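Local atomic coordinates of type IV pilus biogenesis factor PilY1 (Pseudomonas aeruginosa, PDB entry 3HX6), a protein that primes type IV pilus assembly and supports twitching motility and adhesion to host cells, with calcium binding and release seemingly essential for regulating pilus retraction. Residues 279-284 / 305-310; 200-205 / 293-298; 410-415 / 520-525. The protein carries 3 engineered substitutions. One frame throughout, in Å; residues are numbered along the deposited sequence.

In the fold
From the N terminus, the chain reaches 200-205, where one blade of the beta-propeller begins, then 279-284, 293-298 and 305-310. Interaction 2 therefore opens before interaction 1 and closes inside the loop that interaction 1 closes: the two cross. Interaction 1 pairs the last two strands of a blade across a 20-residue connection, and interaction 2 ties the middle of that connection to the preceding blade, beside the calcium site. They touch directly, His204 CD2 lying 3.3 Å from Leu282 O. Interaction 3 follows in series, closing 104 residues between two neighbouring strands of a large mixed sheet, its centre about 39 Å and 41 Å from those of interactions 1 and 2.

Interaction 1: residues 279-284 / 305-310; sequences RFDLIA and SFRVSF
The guanidinium of Arg279 has Phe310 CE2 over the centre of one face, 3.5 Å above its plane, and Ser309 OG at its edge, where NE donates an almost straight 2.9 Å bond to that oxygen. Arg279 turns at CG-CD (chi3 76°), which lays the group against the Phe310 ring, inclined 38° to it. On Arg307, the guanidinium takes Asp281 CB over one face and Ile283 O at its edge, held by NH1 at 3.0 Å; NH1 also donates to Ser305 O. The Asp281 carboxylate stands nearly perpendicular to it, and its OD1 comes over the same face, 3.2 Å from Arg307 NH2, in a salt bridge. Arg279 NH2 pairs with Asp281 OD2, so the aspartate links two arginines. One water joins Asp281 OD1 to Arg307 NH2, another joins OD1 to Phe310 N. Leu282 CD2 lies over one face of the Phe306 ring, toward its rim. In the backbone, Asp281 and Arg307 form an antiparallel hydrogen-bonded pair, Asp281 N reaching Arg307 O at 2.7 Å. Arg279 NH1 also bonds Gln375 O and Asp373. The two strands, 276-281 and 307-317, complete a four-stranded propeller blade; Phe280, Leu282 and Phe306 pack on Leu239 of strand 235-241 in the preceding blade.

Interaction 2: residues 200-205 / 293-298; sequences VARLHN and FSRAND
His204 ND1 donates to Asp298 OD1 over 2.7 Å, at an N-H...O angle of 162°. The oxygen lies in the plane of the imidazole and uses its syn lone pair, while the carboxylate as a whole is turned 85° from the ring. At the far side of the imidazole, NE2 is hydrogen-bonded to Asp266 OD1, so a carboxylate sits at each ring nitrogen, an arrangement consistent with a doubly protonated imidazole. Between them, CE1 approaches two backbone carbonyls, Phe293 O at 3.5 Å near the ring plane and Ser294 O at 3.6 Å. Asp266 is a ligand of the bound calcium ion, whose remaining protein ligands are Asp258, Asn260, Asp262 and Val264, spaced as in an EF-hand-like loop. His204 thus acts as a second-shell residue, and its nearest side-chain atom is about 4 Å from the metal.

Asp298 is set by a type I turn that runs from Arg295, closed by Asp298 N on Arg295 O at 2.7 Å, and its CA-H leans on His204 O. Just ahead, Ser294 OG accepts from Ala296 N in an ST turn. The Arg202 chain bends at CB-CG (chi2 61°), which brings NH1 within a long salt-bridge distance, 3.9 Å, of Asp298 OD2. Arg295 NH1 lies over one face of the Arg202 guanidinium, 3.7 Å from NH2, a close approach of like charges; Glu69 pairs with Arg202 NE, and Arg295 is held by the carbonyls of Pro67 and Ile68.

Strand 199-202 is the first, edge strand of its blade, paired with 208-213; Val200 packs against strand 141-147 of the blade before, and the 293-298 loop arrives from the blade after, between strands 276-281 and 307-317.

Interaction 3: residues 410-415 / 520-525; sequences RTIRIA and SGTEQK
Strands 410-415 and 521-524 run antiparallel, their axes 4.4 Å apart at closest and 151° between directions, with Ile412 and Thr522 as a non-hydrogen-bonded pair and Arg413 and Gly521 as a hydrogen-bonded one. On the face of Ile412 and Thr522, Thr522 OG1 sits 4.0 Å from Ile412 CG2 and donates a weak bond to Thr411 O. With chi1 at -177° the same OG1 lies opposite its own backbone N and beside Arg410, whose CD comes to 3.7 Å as the extended chain passes on to Leu498 O and Glu547. Arg413 projects from the other face and leads away from the contact to Tyr481, Glu447 and Gln400, with a cation-pi contact to Trp479.

At Arg413 the pairing slips into a classic beta bulge: Ser520 and Gly521 both face this one residue. Arg413 O accepts from Gly521 N at 3.1 Å and, weakly, from Ser520 N, while Arg413 N donates to Gly521 O at 2.8 Å. Strand 521-524, late in the chain, lies between 408-415 and 477-483 in the large mixed sheet.

Within the bulge, Ser520 OG rests 3.7 Å from Ala415 CB, and a water joins that hydroxyl to Ala415 N. At the opposite end Glu523 N gives Thr411 O a nearly straight bond of 3.0 Å, and a second water connects Thr411 N with Glu523 O.

Interaction 1: residues 279-284 / 305-310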
ATOM      1  N   ARG A 279       0.355  34.039   5.697  1.00 12.78           N
ATOM      2  CA  ARG A 279      -0.172  33.058   6.627  1.00 12.09           C
ATOM      3  C   ARG A 279      -1.449  33.696   7.147  1.00 13.14           C
ATOM      4  O   ARG A 279      -1.539  34.924   7.275  1.00 10.50           O
ATOM      5  CB  ARG A 279       0.752  32.759   7.805  1.00 12.39           C
ATOM      6  CG  ARG A 279       0.313  31.468   8.515  1.00 12.67           C
ATOM      7  CD  ARG A 279       1.047  31.210   9.821  1.00 11.55           C
ATOM      8  NE  ARG A 279       0.557  32.055  10.904  1.00 12.36           N
ATOM      9  CZ  ARG A 279       1.051  32.035  12.138  1.00 15.73           C
ATOM     10  NH1 ARG A 279       2.050  31.211  12.440  1.00 12.33           N
ATOM     11  NH2 ARG A 279       0.542  32.824  13.073  1.00 11.71           N
ATOM     12  N   PHE A 280      -2.436  32.859   7.430  1.00 10.88           N
ATOM     13  CA  PHE A 280      -3.717  33.316   7.928  1.00 11.51           C
ATOM     14  C   PHE A 280      -4.014  32.513   9.181  1.00 12.80           C
ATOM     15  O   PHE A 280      -3.784  31.307   9.213  1.00 13.55           O
ATOM     16  CB  PHE A 280      -4.808  33.055   6.883  1.00 10.41           C
ATOM     17  CG  PHE A 280      -4.549  33.712   5.547  1.00 10.42           C
ATOM     18  CD1 PHE A 280      -5.121  34.940   5.239  1.00  9.16           C
ATOM     19  CD2 PHE A 280      -3.728  33.097   4.599  1.00 11.62           C
ATOM     20  CE1 PHE A 280      -4.884  35.555   4.002  1.00 10.66           C
ATOM     21  CE2 PHE A 280      -3.480  33.699   3.359  1.00  9.51           C
ATOM     22  CZ  PHE A 280      -4.061  34.932   3.060  1.00  9.48           C
ATOM     23  N   ASP A 281      -4.494  33.189  10.219  1.00 14.20           N
ATOM     24  CA  ASP A 281      -4.848  32.528  11.463  1.00 14.57           C
ATOM     25  C   ASP A 281      -6.299  32.105  11.313  1.00 15.98           C
ATOM     26  O   ASP A 281      -7.177  32.952  11.129  1.00 15.73           O
ATOM     27  CB  ASP A 281      -4.735  33.488  12.650  1.00 16.57           C
ATOM     28  CG  ASP A 281      -3.294  33.840  12.999  1.00 18.80           C
ATOM     29  OD1 ASP A 281      -3.100  34.706  13.879  1.00 20.22           O
ATOM     30  OD2 ASP A 281      -2.362  33.258  12.404  1.00 16.97           O
ATOM     31  N   LEU A 282      -6.553  30.802  11.374  1.00 14.45           N
ATOM     32  CA  LEU A 282      -7.913  30.308  11.255  1.00 16.67           C
ATOM     33  C   LEU A 282      -8.376  29.820  12.622  1.00 17.62           C
ATOM     34  O   LEU A 282      -8.998  28.768  12.741  1.00 16.70           O
ATOM     35  CB  LEU A 282      -7.999  29.182  10.211  1.00 14.57           C
ATOM     36  CG  LEU A 282      -7.505  29.543   8.799  1.00 16.46           C
ATOM     37  CD1 LEU A 282      -7.783  28.379   7.833  1.00 11.55           C
ATOM     38  CD2 LEU A 282      -8.192  30.826   8.309  1.00 15.67           C
ATOM     39  N   ILE A 283      -8.044  30.598  13.649  1.00 19.85           N
ATOM     40  CA  ILE A 283      -8.429  30.309  15.032  1.00 21.72           C
ATOM     41  C   ILE A 283      -8.937  31.608  15.664  1.00 23.59           C
ATOM     42  O   ILE A 283      -8.704  32.694  15.130  1.00 22.86           O
ATOM     43  CB  ILE A 283      -7.239  29.783  15.872  1.00 20.13           C
ATOM     44  CG1 ILE A 283      -6.069  30.760  15.775  1.00 19.73           C
ATOM     45  CG2 ILE A 283      -6.841  28.387  15.404  1.00 21.14           C
ATOM     46  CD1 ILE A 283      -4.911  30.418  16.685  1.00 20.14           C
ATOM     47  N   ALA A 284      -9.621  31.495  16.796  1.00 27.27           N
ATOM     48  CA  ALA A 284     -10.172  32.663  17.480  1.00 32.04           C
ATOM     49  C   ALA A 284      -9.123  33.662  17.966  1.00 36.21           C
ATOM     50  O   ALA A 284      -7.951  33.324  18.129  1.00 36.51           O
ATOM     51  CB  ALA A 284     -11.033  32.213  18.649  1.00 32.22           C
ATOM     52  N   SER A 305     -13.188  35.984  13.677  1.00 22.31           N
ATOM     53  CA  SER A 305     -11.866  36.106  14.282  1.00 22.13           C
ATOM     54  C   SER A 305     -10.751  35.719  13.317  1.00 21.00           C
ATOM     55  O   SER A 305      -9.596  36.058  13.555  1.00 22.13           O
ATOM     56  CB  SER A 305     -11.755  35.239  15.538  1.00 24.61           C
ATOM     57  OG  SER A 305     -12.585  35.737  16.569  1.00 29.94           O
ATOM     58  N   PHE A 306     -11.080  34.996  12.248  1.00 18.85           N
ATOM     59  CA  PHE A 306     -10.056  34.607  11.276  1.00 19.12           C
ATOM     60  C   PHE A 306      -9.373  35.898  10.825  1.00 18.65           C
ATOM     61  O   PHE A 306     -10.017  36.936  10.738  1.00 19.35           O
ATOM     62  CB  PHE A 306     -10.681  33.890  10.073  1.00 17.01           C
ATOM     63  CG  PHE A 306     -11.258  32.537  10.397  1.00 18.40           C
ATOM     64  CD1 PHE A 306     -12.050  31.873   9.471  1.00 17.76           C
ATOM     65  CD2 PHE A 306     -11.005  31.926  11.622  1.00 17.31           C
ATOM     66  CE1 PHE A 306     -12.586  30.622   9.752  1.00 19.70           C
ATOM     67  CE2 PHE A 306     -11.538  30.670  11.916  1.00 20.98           C
ATOM     68  CZ  PHE A 306     -12.330  30.017  10.977  1.00 20.56           C
ATOM     69  N   ARG A 307      -8.076  35.838  10.541  1.00 18.42           N
ATOM     70  CA  ARG A 307      -7.348  37.043  10.156  1.00 18.47           C
ATOM     71  C   ARG A 307      -6.024  36.719   9.480  1.00 17.77           C
ATOM     72  O   ARG A 307      -5.501  35.612   9.618  1.00 15.72           O
ATOM     73  CB  ARG A 307      -7.051  37.855  11.418  1.00 20.92           C
ATOM     74  CG  ARG A 307      -6.235  37.037  12.416  1.00 22.47           C
ATOM     75  CD  ARG A 307      -6.088  37.676  13.791  1.00 26.80           C
ATOM     76  NE  ARG A 307      -5.502  36.721  14.737  1.00 30.37           N
ATOM     77  CZ  ARG A 307      -6.128  35.639  15.209  1.00 31.90           C
ATOM     78  NH1 ARG A 307      -7.373  35.362  14.839  1.00 29.38           N
ATOM     79  NH2 ARG A 307      -5.503  34.818  16.043  1.00 32.81           N
ATOM     80  N   VAL A 308      -5.484  37.692   8.751  1.00 15.57           N
ATOM     81  CA  VAL A 308      -4.194  37.504   8.122  1.00 15.47           C
ATOM     82  C   VAL A 308      -3.256  37.514   9.323  1.00 16.74           C
ATOM     83  O   VAL A 308      -3.419  38.335  10.226  1.00 15.93           O
ATOM     84  CB  VAL A 308      -3.819  38.673   7.190  1.00 15.75           C
ATOM     85  CG1 VAL A 308      -2.501  38.365   6.499  1.00 11.88           C
ATOM     86  CG2 VAL A 308      -4.921  38.915   6.173  1.00 17.15           C
ATOM     87  N   SER A 309      -2.293  36.600   9.339  1.00 15.30           N
ATOM     88  CA  SER A 309      -1.356  36.492  10.447  1.00 15.37           C
ATOM     89  C   SER A 309      -0.336  37.623  10.475  1.00 15.76           C
ATOM     90  O   SER A 309      -0.262  38.436   9.559  1.00 15.48           O
ATOM     91  CB  SER A 309      -0.599  35.157  10.363  1.00 15.42           C
ATOM     92  OG  SER A 309      -1.484  34.049  10.274  1.00 15.54           O
ATOM     93  N   PHE A 310       0.443  37.671  11.550  1.00 15.71           N
ATOM     94  CA  PHE A 310       1.511  38.649  11.672  1.00 16.29           C
ATOM     95  C   PHE A 310       1.064  40.092  11.465  1.00 16.89           C
ATOM     96  O   PHE A 310       1.823  40.910  10.944  1.00 17.89           O
ATOM     97  CB  PHE A 310       2.597  38.296  10.655  1.00 15.33           C
ATOM     98  CG  PHE A 310       2.935  36.824  10.619  1.00 15.46           C
ATOM     99  CD1 PHE A 310       3.153  36.174   9.411  1.00 12.75           C
ATOM    100  CD2 PHE A 310       3.036  36.091  11.798  1.00 11.98           C
ATOM    101  CE1 PHE A 310       3.466  34.816   9.383  1.00 15.44           C
ATOM    102  CE2 PHE A 310       3.350  34.731  11.777  1.00 13.67           C
ATOM    103  CZ  PHE A 310       3.563  34.094  10.573  1.00 11.89           C
TER
HETATM  104  O   HOH W   1      -1.139  36.409  13.754  1.00 21.34           O
HETATM  105  O   HOH W   2      -2.813  33.970  16.502  1.00 40.64           O

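Interaction 2: residues 200-205 / 293-298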
ATOM      1  N   VAL A 200     -10.098  21.426   0.788  1.00 15.28           N
ATOM      2  CA  VAL A 200     -11.381  21.207   1.431  1.00 14.54           C
ATOM      3  C   VAL A 200     -11.036  20.789   2.844  1.00 13.96           C
ATOM      4  O   VAL A 200     -10.341  19.797   3.046  1.00 13.65           O
ATOM      5  CB  VAL A 200     -12.169  20.095   0.742  1.00 14.14           C
ATOM      6  CG1 VAL A 200     -13.461  19.827   1.509  1.00 13.15           C
ATOM      7  CG2 VAL A 200     -12.474  20.505  -0.695  1.00 13.63           C
ATOM      8  N   ALA A 201     -11.509  21.540   3.828  1.00 13.97           N
ATOM      9  CA  ALA A 201     -11.158  21.202   5.198  1.00 15.50           C
ATOM     10  C   ALA A 201     -12.162  21.643   6.237  1.00 13.26           C
ATOM     11  O   ALA A 201     -13.049  22.449   5.974  1.00 12.90           O
ATOM     12  CB  ALA A 201      -9.786  21.788   5.527  1.00 12.39           C
ATOM     13  N   ARG A 202     -12.002  21.086   7.426  1.00 12.89           N
ATOM     14  CA  ARG A 202     -12.856  21.411   8.551  1.00 13.40           C
ATOM     15  C   ARG A 202     -12.212  22.594   9.255  1.00 13.09           C
ATOM     16  O   ARG A 202     -11.012  22.575   9.535  1.00 11.51           O
ATOM     17  CB  ARG A 202     -12.941  20.222   9.509  1.00 14.14           C
ATOM     18  CG  ARG A 202     -13.746  20.499  10.766  1.00 16.67           C
ATOM     19  CD  ARG A 202     -15.184  20.844  10.449  1.00 20.23           C
ATOM     20  NE  ARG A 202     -16.079  20.363  11.496  1.00 26.57           N
ATOM     21  CZ  ARG A 202     -16.080  20.801  12.749  1.00 27.88           C
ATOM     22  NH1 ARG A 202     -15.230  21.749  13.131  1.00 28.52           N
ATOM     23  NH2 ARG A 202     -16.924  20.278  13.627  1.00 30.46           N
ATOM     24  N   LEU A 203     -13.004  23.622   9.536  1.00 11.57           N
ATOM     25  CA  LEU A 203     -12.473  24.802  10.199  1.00 13.84           C
ATOM     26  C   LEU A 203     -13.061  24.992  11.588  1.00 14.29           C
ATOM     27  O   LEU A 203     -14.043  24.332  11.972  1.00 12.60           O
ATOM     28  CB  LEU A 203     -12.729  26.057   9.350  1.00 13.69           C
ATOM     29  CG  LEU A 203     -12.236  26.003   7.898  1.00 14.45           C
ATOM     30  CD1 LEU A 203     -12.498  27.341   7.211  1.00 14.60           C
ATOM     31  CD2 LEU A 203     -10.762  25.675   7.866  1.00 14.08           C
ATOM     32  N   HIS A 204     -12.455  25.903  12.334  1.00 12.12           N
ATOM     33  CA  HIS A 204     -12.888  26.181  13.692  1.00 14.29           C
ATOM     34  C   HIS A 204     -14.249  26.868  13.796  1.00 14.31           C
ATOM     35  O   HIS A 204     -14.696  27.172  14.898  1.00 11.22           O
ATOM     36  CB  HIS A 204     -11.811  26.999  14.416  1.00 13.54           C
ATOM     37  CG  HIS A 204     -10.663  26.172  14.907  1.00 15.12           C
ATOM     38  ND1 HIS A 204     -10.766  25.335  15.998  1.00 12.52           N
ATOM     39  CD2 HIS A 204      -9.402  26.020  14.435  1.00 12.40           C
ATOM     40  CE1 HIS A 204      -9.620  24.706  16.178  1.00 14.75           C
ATOM     41  NE2 HIS A 204      -8.774  25.102  15.242  1.00 12.76           N
ATOM     42  N   ASN A 205     -14.907  27.121  12.665  1.00 13.96           N
ATOM     43  CA  ASN A 205     -16.226  27.743  12.720  1.00 15.21           C
ATOM     44  C   ASN A 205     -17.264  26.622  12.771  1.00 16.56           C
ATOM     45  O   ASN A 205     -18.456  26.850  12.591  1.00 17.18           O
ATOM     46  CB  ASN A 205     -16.459  28.662  11.509  1.00 16.23           C
ATOM     47  CG  ASN A 205     -16.721  27.900  10.232  1.00 16.77           C
ATOM     48  OD1 ASN A 205     -16.090  26.882   9.965  1.00 17.52           O
ATOM     49  ND2 ASN A 205     -17.651  28.400   9.427  1.00 16.02           N
ATOM     50  N   PHE A 293      -5.195  25.414  20.107  1.00 26.62           N
ATOM     51  CA  PHE A 293      -5.891  24.848  18.963  1.00 24.24           C
ATOM     52  C   PHE A 293      -7.123  24.070  19.401  1.00 22.90           C
ATOM     53  O   PHE A 293      -7.659  23.260  18.651  1.00 19.46           O
ATOM     54  CB  PHE A 293      -4.938  23.945  18.182  1.00 22.68           C
ATOM     55  CG  PHE A 293      -3.684  24.644  17.737  1.00 23.41           C
ATOM     56  CD1 PHE A 293      -2.433  24.159  18.104  1.00 22.36           C
ATOM     57  CD2 PHE A 293      -3.755  25.799  16.964  1.00 18.76           C
ATOM     58  CE1 PHE A 293      -1.270  24.819  17.707  1.00 21.52           C
ATOM     59  CE2 PHE A 293      -2.600  26.462  16.563  1.00 17.54           C
ATOM     60  CZ  PHE A 293      -1.357  25.971  16.936  1.00 18.67           C
ATOM     61  N   SER A 294      -7.568  24.336  20.624  1.00 22.86           N
ATOM     62  CA  SER A 294      -8.740  23.675  21.176  1.00 23.24           C
ATOM     63  C   SER A 294      -9.973  23.929  20.318  1.00 21.95           C
ATOM     64  O   SER A 294     -10.118  24.989  19.711  1.00 21.06           O
ATOM     65  CB  SER A 294      -9.009  24.173  22.600  1.00 22.80           C
ATOM     66  OG  SER A 294     -10.212  23.623  23.102  1.00 23.57           O
ATOM     67  N   ARG A 295     -10.862  22.944  20.282  1.00 23.09           N
ATOM     68  CA  ARG A 295     -12.098  23.051  19.521  1.00 24.20           C
ATOM     69  C   ARG A 295     -13.241  23.505  20.425  1.00 24.15           C
ATOM     70  O   ARG A 295     -14.336  23.810  19.954  1.00 24.75           O
ATOM     71  CB  ARG A 295     -12.459  21.697  18.916  1.00 24.28           C
ATOM     72  CG  ARG A 295     -11.599  21.290  17.753  1.00 26.01           C
ATOM     73  CD  ARG A 295     -12.444  20.526  16.755  1.00 29.15           C
ATOM     74  NE  ARG A 295     -12.462  19.096  17.016  1.00 29.95           N
ATOM     75  CZ  ARG A 295     -13.308  18.245  16.445  1.00 28.99           C
ATOM     76  NH1 ARG A 295     -14.221  18.676  15.586  1.00 27.13           N
ATOM     77  NH2 ARG A 295     -13.224  16.956  16.718  1.00 30.73           N
ATOM     78  N   ALA A 296     -12.966  23.541  21.723  1.00 24.60           N
ATOM     79  CA  ALA A 296     -13.947  23.915  22.737  1.00 24.23           C
ATOM     80  C   ALA A 296     -14.890  25.048  22.357  1.00 25.38           C
ATOM     81  O   ALA A 296     -16.099  24.944  22.561  1.00 27.20           O
ATOM     82  CB  ALA A 296     -13.232  24.252  24.042  1.00 24.45           C
ATOM     83  N   ASN A 297     -14.350  26.130  21.811  1.00 25.11           N
ATOM     84  CA  ASN A 297     -15.187  27.261  21.438  1.00 25.62           C
ATOM     85  C   ASN A 297     -15.524  27.316  19.956  1.00 23.09           C
ATOM     86  O   ASN A 297     -15.938  28.358  19.456  1.00 23.16           O
ATOM     87  CB  ASN A 297     -14.517  28.574  21.853  1.00 28.78           C
ATOM     88  CG  ASN A 297     -14.156  28.601  23.330  1.00 30.93           C
ATOM     89  OD1 ASN A 297     -14.982  28.291  24.189  1.00 33.62           O
ATOM     90  ND2 ASN A 297     -12.918  28.978  23.631  1.00 32.19           N
ATOM     91  N   ASP A 298     -15.354  26.208  19.243  1.00 21.40           N
ATOM     92  CA  ASP A 298     -15.672  26.221  17.819  1.00 21.54           C
ATOM     93  C   ASP A 298     -17.125  26.603  17.590  1.00 20.92           C
ATOM     94  O   ASP A 298     -18.019  26.179  18.325  1.00 18.53           O
ATOM     95  CB  ASP A 298     -15.381  24.861  17.186  1.00 22.36           C
ATOM     96  CG  ASP A 298     -13.919  24.692  16.836  1.00 21.65           C
ATOM     97  OD1 ASP A 298     -13.100  25.507  17.307  1.00 20.11           O
ATOM     98  OD2 ASP A 298     -13.585  23.745  16.098  1.00 24.22           O
TER

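Interaction 3: residues 410-415 / 520-525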
ATOM      1  N   ARG A 410      19.258   7.792 -17.186  1.00 23.50           N
ATOM      2  CA  ARG A 410      18.474   8.970 -16.809  1.00 23.96           C
ATOM      3  C   ARG A 410      19.361  10.206 -16.811  1.00 23.71           C
ATOM      4  O   ARG A 410      20.585  10.102 -16.727  1.00 24.32           O
ATOM      5  CB  ARG A 410      17.901   8.825 -15.394  1.00 21.18           C
ATOM      6  CG  ARG A 410      16.948   7.668 -15.164  1.00 23.73           C
ATOM      7  CD  ARG A 410      16.463   7.665 -13.725  1.00 25.65           C
ATOM      8  NE  ARG A 410      15.685   6.473 -13.402  1.00 28.14           N
ATOM      9  CZ  ARG A 410      14.420   6.281 -13.758  1.00 30.03           C
ATOM     10  NH1 ARG A 410      13.772   7.212 -14.448  1.00 29.37           N
ATOM     11  NH2 ARG A 410      13.809   5.149 -13.436  1.00 28.37           N
ATOM     12  N   THR A 411      18.742  11.377 -16.918  1.00 22.74           N
ATOM     13  CA  THR A 411      19.493  12.620 -16.847  1.00 24.21           C
ATOM     14  C   THR A 411      19.155  13.095 -15.435  1.00 21.89           C
ATOM     15  O   THR A 411      17.984  13.225 -15.071  1.00 20.23           O
ATOM     16  CB  THR A 411      19.034  13.661 -17.896  1.00 25.91           C
ATOM     17  OG1 THR A 411      17.703  14.089 -17.601  1.00 34.35           O
ATOM     18  CG2 THR A 411      19.067  13.058 -19.287  1.00 25.13           C
ATOM     19  N   ILE A 412      20.185  13.330 -14.635  1.00 19.32           N
ATOM     20  CA  ILE A 412      19.985  13.732 -13.258  1.00 17.90           C
ATOM     21  C   ILE A 412      20.665  15.038 -12.909  1.00 19.16           C
ATOM     22  O   ILE A 412      21.438  15.597 -13.693  1.00 18.70           O
ATOM     23  CB  ILE A 412      20.497  12.631 -12.303  1.00 15.68           C
ATOM     24  CG1 ILE A 412      21.979  12.342 -12.555  1.00 16.25           C
ATOM     25  CG2 ILE A 412      19.726  11.337 -12.543  1.00 14.15           C
ATOM     26  CD1 ILE A 412      22.938  13.369 -12.009  1.00 18.92           C
ATOM     27  N   ARG A 413      20.358  15.526 -11.719  1.00 17.58           N
ATOM     28  CA  ARG A 413      20.963  16.740 -11.221  1.00 15.82           C
ATOM     29  C   ARG A 413      21.379  16.486  -9.787  1.00 15.63           C
ATOM     30  O   ARG A 413      20.732  15.720  -9.069  1.00 13.86           O
ATOM     31  CB  ARG A 413      19.983  17.908 -11.300  1.00 15.86           C
ATOM     32  CG  ARG A 413      19.838  18.470 -12.700  1.00 16.92           C
ATOM     33  CD  ARG A 413      18.859  19.636 -12.768  1.00 15.61           C
ATOM     34  NE  ARG A 413      18.762  20.156 -14.129  1.00 16.77           N
ATOM     35  CZ  ARG A 413      17.890  21.080 -14.514  1.00 19.33           C
ATOM     36  NH1 ARG A 413      17.031  21.585 -13.638  1.00 17.88           N
ATOM     37  NH2 ARG A 413      17.880  21.502 -15.771  1.00 18.60           N
ATOM     38  N   ILE A 414      22.488  17.095  -9.390  1.00 15.36           N
ATOM     39  CA  ILE A 414      22.988  16.957  -8.031  1.00 15.74           C
ATOM     40  C   ILE A 414      22.947  18.329  -7.388  1.00 15.68           C
ATOM     41  O   ILE A 414      23.330  19.327  -7.999  1.00 14.86           O
ATOM     42  CB  ILE A 414      24.444  16.421  -8.000  1.00 17.98           C
ATOM     43  CG1 ILE A 414      24.463  14.954  -8.442  1.00 18.03           C
ATOM     44  CG2 ILE A 414      25.033  16.548  -6.598  1.00 14.11           C
ATOM     45  CD1 ILE A 414      24.984  14.777  -9.843  1.00 25.68           C
ATOM     46  N   ALA A 415      22.462  18.371  -6.155  1.00 15.97           N
ATOM     47  CA  ALA A 415      22.356  19.619  -5.423  1.00 16.48           C
ATOM     48  C   ALA A 415      23.440  19.680  -4.362  1.00 15.74           C
ATOM     49  O   ALA A 415      23.981  18.652  -3.958  1.00 15.60           O
ATOM     50  CB  ALA A 415      20.979  19.716  -4.763  1.00 16.11           C
ATOM     51  N   SER A 520      19.499  14.272  -6.326  1.00 15.20           N
ATOM     52  CA  SER A 520      18.398  15.105  -5.866  1.00 16.43           C
ATOM     53  C   SER A 520      17.344  15.365  -6.930  1.00 16.31           C
ATOM     54  O   SER A 520      16.182  15.605  -6.612  1.00 16.31           O
ATOM     55  CB  SER A 520      18.932  16.436  -5.340  1.00 17.10           C
ATOM     56  OG  SER A 520      19.733  16.226  -4.195  1.00 18.22           O
ATOM     57  N   GLY A 521      17.749  15.316  -8.191  1.00 15.53           N
ATOM     58  CA  GLY A 521      16.801  15.567  -9.257  1.00 16.10           C
ATOM     59  C   GLY A 521      16.979  14.666 -10.461  1.00 16.80           C
ATOM     60  O   GLY A 521      18.087  14.224 -10.764  1.00 15.35           O
ATOM     61  N   THR A 522      15.871  14.386 -11.137  1.00 16.54           N
ATOM     62  CA  THR A 522      15.879  13.560 -12.333  1.00 19.39           C
ATOM     63  C   THR A 522      14.782  14.033 -13.281  1.00 20.59           C
ATOM     64  O   THR A 522      13.672  14.371 -12.856  1.00 17.82           O
ATOM     65  CB  THR A 522      15.668  12.064 -12.003  1.00 20.73           C
ATOM     66  OG1 THR A 522      15.746  11.298 -13.210  1.00 23.47           O
ATOM     67  CG2 THR A 522      14.318  11.836 -11.358  1.00 20.68           C
ATOM     68  N   GLU A 523      15.117  14.068 -14.566  1.00 22.73           N
ATOM     69  CA  GLU A 523      14.205  14.503 -15.613  1.00 26.93           C
ATOM     70  C   GLU A 523      13.201  13.397 -15.932  1.00 29.24           C
ATOM     71  O   GLU A 523      13.591  12.253 -16.157  1.00 29.38           O
ATOM     72  CB  GLU A 523      15.023  14.867 -16.855  1.00 27.97           C
ATOM     73  CG  GLU A 523      14.237  15.378 -18.047  1.00 35.24           C
ATOM     74  CD  GLU A 523      15.146  15.788 -19.194  1.00 38.18           C
ATOM     75  OE1 GLU A 523      15.968  14.955 -19.636  1.00 39.10           O
ATOM     76  OE2 GLU A 523      15.044  16.946 -19.647  1.00 40.90           O
ATOM     77  N   GLN A 524      11.912  13.733 -15.942  1.00 32.98           N
ATOM     78  CA  GLN A 524      10.867  12.748 -16.239  1.00 38.41           C
ATOM     79  C   GLN A 524      10.013  13.106 -17.458  1.00 43.33           C
ATOM     80  O   GLN A 524       9.924  14.268 -17.856  1.00 43.24           O
ATOM     81  CB  GLN A 524       9.957  12.541 -15.020  1.00 37.18           C
ATOM     82  CG  GLN A 524      10.588  11.716 -13.906  1.00 38.20           C
ATOM     83  CD  GLN A 524       9.570  11.201 -12.897  1.00 39.36           C
ATOM     84  OE1 GLN A 524       8.937  11.975 -12.179  1.00 37.20           O
ATOM     85  NE2 GLN A 524       9.408   9.882 -12.844  1.00 40.21           N
ATOM     86  N   LYS A 525       9.382  12.089 -18.040  1.00 49.38           N
ATOM     87  CA  LYS A 525       8.541  12.257 -19.225  1.00 53.85           C
ATOM     88  C   LYS A 525       7.410  13.270 -19.078  1.00 55.66           C
ATOM     89  O   LYS A 525       7.091  13.717 -17.972  1.00 55.98           O
ATOM     90  CB  LYS A 525       7.952  10.909 -19.656  1.00 56.17           C
ATOM     91  CG  LYS A 525       8.931  10.011 -20.401  1.00 59.42           C
ATOM     92  CD  LYS A 525       8.259   8.720 -20.858  1.00 60.88           C
ATOM     93  CE  LYS A 525       9.178   7.894 -21.750  1.00 62.57           C
ATOM     94  NZ  LYS A 525      10.469   7.558 -21.082  1.00 64.07           N
TER
HETATM   95  O   HOH W   3      15.967  11.137 -17.091  1.00 25.56           O
HETATM   96  O   HOH W   4      21.946  15.579  -5.312  1.00 23.03           O